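Local coordinates for Non-structural protein 3 (Rice hoja blanca virus, PDB 3AJF) that suppresses RNA-mediated gene silencing, presumably by binding double-stranded RNA, and is seen here as the helical domain of the longer protein, which forms a homodimer, at residues L22-I26 and W61-K66; L13-L19 and H72-L77. All coordinates share one frame; numbering follows the deposited sequence.

Contact 1. Residues L22-I26 and W61-K66; sequences LFFDI and WMLSHK
Met62, modelled as selenomethionine, reaches from helix 49-64 onto Leu22, Phe23 and Ile26 of helix 17-30. The closest pair of CA atoms, Phe23 CA and Met62 CA, is 8.2 Å apart; side chains carry the contact, and no hydrogen bond crosses it.

The chalcogen contact is of the Met-aromatic kind. Met62 SE lies 4.8 Å from the centroid of the Phe23 ring and 50° off its normal, an oblique approach in which CD1 is the nearest ring atom. The same SE sits 3.8 Å from Phe23 CA, which places it against the helix backbone as well as the ring.

Apolar packing extends the contact along helix 17-30. A bend at the last torsion of Met62 (chi3 67°) turns CE to lie 3.9 Å from Leu22 CD2, the two side chains running past each other in opposite directions. Ile26 divides its branches: CD1 meets Met62 CG at 3.9 Å, while CG2 comes within 4.0 Å of Trp61 CZ3, oblique to the indole ring.

Lys66 contributes methylenes rather than charge. Its CD is 4.0 Å from Ile26 CD1; the chain runs extended past Ile26 and bends only at chi4 (66°), which sets the direction of NZ, and NZ forms a salt bridge with Asp68.

Beyond the two segments, Phe23 also meets the rings of Phe55 and Phe39, the latter edge-to-face, and Leu69 of the following loop touches both Leu22 and Met62. The contact thus packs helix 17-30 against the last turn of helix 49-64 and the loop residue Lys66 that follows it, with helix 36-44 adjoining through Phe39.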
loop_
_atom_site.group_PDB
_atom_site.type_symbol
_atom_site.label_atom_id
_atom_site.label_comp_id
_atom_site.label_asym_id
_atom_site.label_seq_id
_atom_site.Cartn_x
_atom_site.Cartn_y
_atom_site.Cartn_z
ATOM N N LEU A 22 -15.217 -8.610 -0.930
ATOM C CA LEU A 22 -14.682 -8.909 0.400
ATOM C C LEU A 22 -13.917 -7.698 0.976
ATOM O O LEU A 22 -14.083 -7.369 2.162
ATOM C CB LEU A 22 -13.766 -10.134 0.336
ATOM C CG LEU A 22 -13.064 -10.530 1.639
ATOM C CD1 LEU A 22 -14.104 -10.959 2.726
ATOM C CD2 LEU A 22 -12.004 -11.590 1.370
ATOM N N PHE A 23 -13.114 -7.054 0.119
ATOM C CA PHE A 23 -12.307 -5.852 0.461
ATOM C C PHE A 23 -13.297 -4.780 0.923
ATOM O O PHE A 23 -13.157 -4.254 2.038
ATOM C CB PHE A 23 -11.505 -5.426 -0.787
ATOM C CG PHE A 23 -10.589 -4.220 -0.620
ATOM C CD1 PHE A 23 -10.296 -3.644 0.626
ATOM C CD2 PHE A 23 -9.962 -3.698 -1.758
ATOM C CE1 PHE A 23 -9.446 -2.546 0.721
ATOM C CE2 PHE A 23 -9.077 -2.602 -1.664
ATOM C CZ PHE A 23 -8.825 -2.025 -0.416
ATOM N N PHE A 24 -14.322 -4.508 0.112
ATOM C CA PHE A 24 -15.290 -3.486 0.483
ATOM C C PHE A 24 -15.970 -3.796 1.845
ATOM O O PHE A 24 -16.130 -2.915 2.708
ATOM C CB PHE A 24 -16.373 -3.298 -0.592
ATOM C CG PHE A 24 -17.455 -2.356 -0.144
ATOM C CD1 PHE A 24 -17.165 -1.005 0.026
ATOM C CD2 PHE A 24 -18.719 -2.833 0.232
ATOM C CE1 PHE A 24 -18.137 -0.100 0.514
ATOM C CE2 PHE A 24 -19.717 -1.950 0.708
ATOM C CZ PHE A 24 -19.411 -0.574 0.844
ATOM N N ASP A 25 -16.354 -5.055 2.044
ATOM C CA ASP A 25 -17.054 -5.464 3.267
ATOM C C ASP A 25 -16.191 -5.211 4.511
ATOM O O ASP A 25 -16.689 -4.736 5.548
ATOM C CB ASP A 25 -17.411 -6.938 3.201
ATOM C CG ASP A 25 -18.616 -7.204 2.346
ATOM O OD1 ASP A 25 -19.281 -6.226 1.930
ATOM O OD2 ASP A 25 -18.923 -8.394 2.094
ATOM N N ILE A 26 -14.910 -5.547 4.393
ATOM C CA ILE A 26 -13.964 -5.417 5.499
ATOM C C ILE A 26 -13.701 -3.944 5.754
ATOM O O ILE A 26 -13.748 -3.502 6.894
ATOM C CB ILE A 26 -12.668 -6.224 5.184
ATOM C CG1 ILE A 26 -12.976 -7.721 5.341
ATOM C CG2 ILE A 26 -11.504 -5.792 6.067
ATOM C CD1 ILE A 26 -11.870 -8.697 4.893
ATOM N N TRP A 61 -3.922 -4.703 5.991
ATOM C CA TRP A 61 -4.390 -5.544 7.105
ATOM C C TRP A 61 -4.790 -6.962 6.654
ATOM O O TRP A 61 -4.384 -7.956 7.272
ATOM C CB TRP A 61 -5.503 -4.871 7.935
ATOM C CG TRP A 61 -6.009 -5.830 8.965
ATOM C CD1 TRP A 61 -5.543 -5.995 10.252
ATOM C CD2 TRP A 61 -7.046 -6.779 8.783
ATOM N NE1 TRP A 61 -6.264 -6.993 10.889
ATOM C CE2 TRP A 61 -7.178 -7.503 9.999
ATOM C CE3 TRP A 61 -7.905 -7.083 7.716
ATOM C CZ2 TRP A 61 -8.125 -8.522 10.169
ATOM C CZ3 TRP A 61 -8.863 -8.104 7.890
ATOM C CH2 TRP A 61 -8.949 -8.819 9.109
HETATM N N MSE A 62 -5.570 -7.058 5.581
HETATM C CA MSE A 62 -6.006 -8.346 5.031
HETATM C C MSE A 62 -4.822 -9.233 4.630
HETATM O O MSE A 62 -4.909 -10.471 4.720
HETATM C CB MSE A 62 -6.905 -8.149 3.815
HETATM C CG MSE A 62 -8.256 -7.508 4.082
HETATM SE SE MSE A 62 -9.200 -6.849 2.480
HETATM C CE MSE A 62 -9.654 -8.511 1.460
ATOM N N LEU A 63 -3.743 -8.621 4.127
ATOM C CA LEU A 63 -2.556 -9.379 3.713
ATOM C C LEU A 63 -1.641 -9.742 4.887
ATOM O O LEU A 63 -0.938 -10.760 4.847
ATOM C CB LEU A 63 -1.751 -8.585 2.676
ATOM C CG LEU A 63 -2.426 -8.428 1.313
ATOM C CD1 LEU A 63 -1.819 -7.263 0.476
ATOM C CD2 LEU A 63 -2.328 -9.774 0.584
ATOM N N SER A 64 -1.609 -8.891 5.897
ATOM C CA SER A 64 -0.631 -9.039 6.963
ATOM C C SER A 64 -1.202 -9.778 8.171
ATOM O O SER A 64 -0.439 -10.354 8.951
ATOM C CB SER A 64 -0.091 -7.668 7.378
ATOM O OG SER A 64 -1.107 -6.839 7.941
ATOM N N HIS A 65 -2.525 -9.734 8.344
ATOM C CA HIS A 65 -3.134 -10.249 9.596
ATOM C C HIS A 65 -4.187 -11.327 9.372
ATOM O O HIS A 65 -4.353 -12.201 10.216
ATOM C CB HIS A 65 -3.747 -9.128 10.434
ATOM C CG HIS A 65 -2.741 -8.210 11.045
ATOM N ND1 HIS A 65 -2.299 -8.340 12.342
ATOM C CD2 HIS A 65 -2.088 -7.147 10.531
ATOM C CE1 HIS A 65 -1.402 -7.403 12.599
ATOM N NE2 HIS A 65 -1.266 -6.659 11.517
ATOM N N LYS A 66 -4.918 -11.241 8.269
ATOM C CA LYS A 66 -6.085 -12.108 8.044
ATOM C C LYS A 66 -5.634 -13.508 7.666
ATOM O O LYS A 66 -5.186 -13.756 6.549
ATOM C CB LYS A 66 -7.025 -11.537 6.968
ATOM C CG LYS A 66 -8.361 -12.262 6.846
ATOM C CD LYS A 66 -9.285 -11.602 5.812
ATOM C CE LYS A 66 -10.383 -12.566 5.339
ATOM N NZ LYS A 66 -11.309 -12.878 6.455
#

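Contact 2. Residues L13-L19 and H72-L77; sequences LPIPIDL and HYRLPL
The backbone bond from Leu19 N to Pro16 O, 3.0 Å long, closes the first turn of helix 17-30 and joins two residues that both pack on Tyr73. Pro16 occupies the N-cap position.

Leu19 CB sits 4.0 Å from the centroid of the Tyr73 ring and just 9° off its normal, a CH-pi contact over the face. With Leu19 CG anti to its N (chi1 171°) the side chain lies along the ring, and chi2 near 55° puts CD1 3.6 Å from Tyr73 CD2 and CD2 3.8 Å from Pro76 CB. At the phenol end, Tyr73 OH comes within 3.2 Å of Asp18 CB, a non-bonded approach.

The prolines continue the same packing: Pro16 CD meets Pro76 CG at 3.7 Å, the two side chains crossing at about a right angle, and Pro16 CG lies obliquely to the Tyr73 ring. Farther along, Leu13 CD1 touches Leu75 CG at 4.0 Å.

No hydrogen bond crosses, so apolar packing joins strand 13-14 and the start of helix 17-30 to residues 72-77, which lead into helix 74-85. The disulfide Cys10–Cys79 ties the partner strand 9-10 to that same helix, and Leu75 packs on Val89 of the second subunit.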
loop_
_atom_site.group_PDB
_atom_site.type_symbol
_atom_site.label_atom_id
_atom_site.label_comp_id
_atom_site.label_asym_id
_atom_site.label_seq_id
_atom_site.Cartn_x
_atom_site.Cartn_y
_atom_site.Cartn_z
ATOM N N LEU A 13 -3.333 -8.704 -14.465
ATOM C CA LEU A 13 -3.610 -9.828 -13.585
ATOM C C LEU A 13 -5.088 -9.778 -13.213
ATOM O O LEU A 13 -5.568 -8.731 -12.761
ATOM C CB LEU A 13 -2.772 -9.727 -12.301
ATOM C CG LEU A 13 -1.247 -9.553 -12.349
ATOM C CD1 LEU A 13 -0.678 -9.262 -10.939
ATOM C CD2 LEU A 13 -0.543 -10.761 -12.962
ATOM N N PRO A 14 -5.807 -10.894 -13.399
ATOM C CA PRO A 14 -7.221 -11.010 -13.044
ATOM C C PRO A 14 -7.490 -10.776 -11.556
ATOM O O PRO A 14 -6.804 -11.334 -10.693
ATOM C CB PRO A 14 -7.559 -12.449 -13.414
ATOM C CG PRO A 14 -6.562 -12.793 -14.513
ATOM C CD PRO A 14 -5.302 -12.124 -14.040
ATOM N N ILE A 15 -8.476 -9.932 -11.272
ATOM C CA ILE A 15 -8.865 -9.617 -9.907
ATOM C C ILE A 15 -10.219 -10.233 -9.724
ATOM O O ILE A 15 -11.174 -9.725 -10.284
ATOM C CB ILE A 15 -9.040 -8.104 -9.721
ATOM C CG1 ILE A 15 -7.791 -7.378 -10.130
ATOM C CG2 ILE A 15 -9.483 -7.740 -8.271
ATOM C CD1 ILE A 15 -8.143 -6.145 -10.806
ATOM N N PRO A 16 -10.328 -11.300 -8.912
ATOM C CA PRO A 16 -11.641 -11.914 -8.750
ATOM C C PRO A 16 -12.656 -10.940 -8.149
ATOM O O PRO A 16 -12.330 -10.149 -7.252
ATOM C CB PRO A 16 -11.370 -13.102 -7.812
ATOM C CG PRO A 16 -9.919 -13.324 -7.882
ATOM C CD PRO A 16 -9.301 -11.982 -8.110
ATOM N N ILE A 17 -13.868 -10.967 -8.683
ATOM C CA ILE A 17 -14.925 -10.011 -8.291
ATOM C C ILE A 17 -15.339 -10.127 -6.800
ATOM O O ILE A 17 -15.627 -9.106 -6.129
ATOM C CB ILE A 17 -16.141 -10.081 -9.295
ATOM C CG1 ILE A 17 -17.108 -8.899 -9.100
ATOM C CG2 ILE A 17 -16.853 -11.416 -9.200
ATOM C CD1 ILE A 17 -16.597 -7.567 -9.670
ATOM N N ASP A 18 -15.302 -11.353 -6.273
ATOM C CA ASP A 18 -15.556 -11.590 -4.860
ATOM C C ASP A 18 -14.467 -11.012 -3.969
ATOM O O ASP A 18 -14.735 -10.744 -2.786
ATOM C CB ASP A 18 -15.727 -13.070 -4.571
ATOM C CG ASP A 18 -17.015 -13.664 -5.215
ATOM O OD1 ASP A 18 -17.929 -12.899 -5.614
ATOM O OD2 ASP A 18 -17.115 -14.905 -5.286
ATOM N N LEU A 19 -13.255 -10.825 -4.523
ATOM C CA LEU A 19 -12.184 -10.163 -3.777
ATOM C C LEU A 19 -12.527 -8.697 -3.560
ATOM O O LEU A 19 -12.350 -8.169 -2.458
ATOM C CB LEU A 19 -10.808 -10.298 -4.465
ATOM C CG LEU A 19 -9.658 -9.447 -3.853
ATOM C CD1 LEU A 19 -9.443 -9.692 -2.317
ATOM C CD2 LEU A 19 -8.371 -9.690 -4.562
ATOM N N HIS A 72 -5.496 -17.701 -3.463
ATOM C CA HIS A 72 -5.509 -17.093 -4.792
ATOM C C HIS A 72 -5.879 -15.608 -4.787
ATOM O O HIS A 72 -5.852 -14.966 -5.817
ATOM C CB HIS A 72 -6.369 -17.900 -5.775
ATOM C CG HIS A 72 -7.837 -17.867 -5.481
ATOM N ND1 HIS A 72 -8.388 -18.467 -4.368
ATOM C CD2 HIS A 72 -8.873 -17.336 -6.175
ATOM C CE1 HIS A 72 -9.696 -18.277 -4.370
ATOM N NE2 HIS A 72 -10.017 -17.604 -5.461
ATOM N N TYR A 73 -6.208 -15.069 -3.617
ATOM C CA TYR A 73 -6.489 -13.652 -3.491
ATOM C C TYR A 73 -5.215 -12.861 -3.239
ATOM O O TYR A 73 -5.218 -11.649 -3.418
ATOM C CB TYR A 73 -7.512 -13.390 -2.368
ATOM C CG TYR A 73 -8.974 -13.686 -2.720
ATOM C CD1 TYR A 73 -9.330 -14.393 -3.887
ATOM C CD2 TYR A 73 -9.995 -13.271 -1.873
ATOM C CE1 TYR A 73 -10.662 -14.639 -4.205
ATOM C CE2 TYR A 73 -11.329 -13.527 -2.180
ATOM C CZ TYR A 73 -11.643 -14.205 -3.338
ATOM O OH TYR A 73 -12.956 -14.449 -3.611
ATOM N N ARG A 74 -4.113 -13.535 -2.872
ATOM C CA ARG A 74 -2.936 -12.775 -2.427
ATOM C C ARG A 74 -2.312 -11.902 -3.517
ATOM O O ARG A 74 -1.942 -10.747 -3.255
ATOM C CB ARG A 74 -1.863 -13.658 -1.748
ATOM C CG ARG A 74 -2.344 -14.421 -0.497
ATOM C CD ARG A 74 -1.154 -14.932 0.311
ATOM N NE ARG A 74 -0.496 -13.816 0.988
ATOM C CZ ARG A 74 -0.947 -13.212 2.083
ATOM N NH1 ARG A 74 -2.023 -13.662 2.707
ATOM N NH2 ARG A 74 -0.284 -12.179 2.593
ATOM N N LEU A 75 -2.184 -12.458 -4.712
ATOM C CA LEU A 75 -1.512 -11.756 -5.812
ATOM C C LEU A 75 -2.352 -10.568 -6.322
ATOM O O LEU A 75 -1.826 -9.450 -6.449
ATOM C CB LEU A 75 -1.135 -12.726 -6.945
ATOM C CG LEU A 75 -0.440 -12.149 -8.188
ATOM C CD1 LEU A 75 0.772 -11.297 -7.794
ATOM C CD2 LEU A 75 -0.029 -13.250 -9.157
ATOM N N PRO A 76 -3.645 -10.798 -6.613
ATOM C CA PRO A 76 -4.467 -9.649 -7.015
ATOM C C PRO A 76 -4.603 -8.556 -5.944
ATOM O O PRO A 76 -4.619 -7.373 -6.294
ATOM C CB PRO A 76 -5.828 -10.252 -7.347
ATOM C CG PRO A 76 -5.776 -11.717 -6.949
ATOM C CD PRO A 76 -4.360 -12.092 -6.700
ATOM N N LEU A 77 -4.678 -8.933 -4.670
ATOM C CA LEU A 77 -4.857 -7.937 -3.637
ATOM C C LEU A 77 -3.575 -7.124 -3.469
ATOM O O LEU A 77 -3.619 -5.910 -3.289
ATOM C CB LEU A 77 -5.289 -8.591 -2.319
ATOM C CG LEU A 77 -5.578 -7.683 -1.122
ATOM C CD1 LEU A 77 -6.585 -6.582 -1.500
ATOM C CD2 LEU A 77 -6.087 -8.528 0.047
#

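Overall arrangement
Along the chain, contact 1 is nested inside the loop that contact 2 closes, and both use helix 17-30, with centres about 12 Å apart. Their side chains merge around Met62: its CE is 4.0 Å from Leu19 CD1 and 3.8 Å from Leu77 CD2, so helices 17-30, 49-64 and 74-85 share one apolar interior. A polar tie, a probable hydrogen bond of 2.7 Å, runs from Arg74 NH2 to Leu63 O near the end of helix 49-64. Arg74 NH2 also bonds Phe88 O of the second subunit, linking this junction to the homodimer interface. Both contacts reach that subunit by packing too, Leu63 on its Phe88 and Leu75 on its Val89.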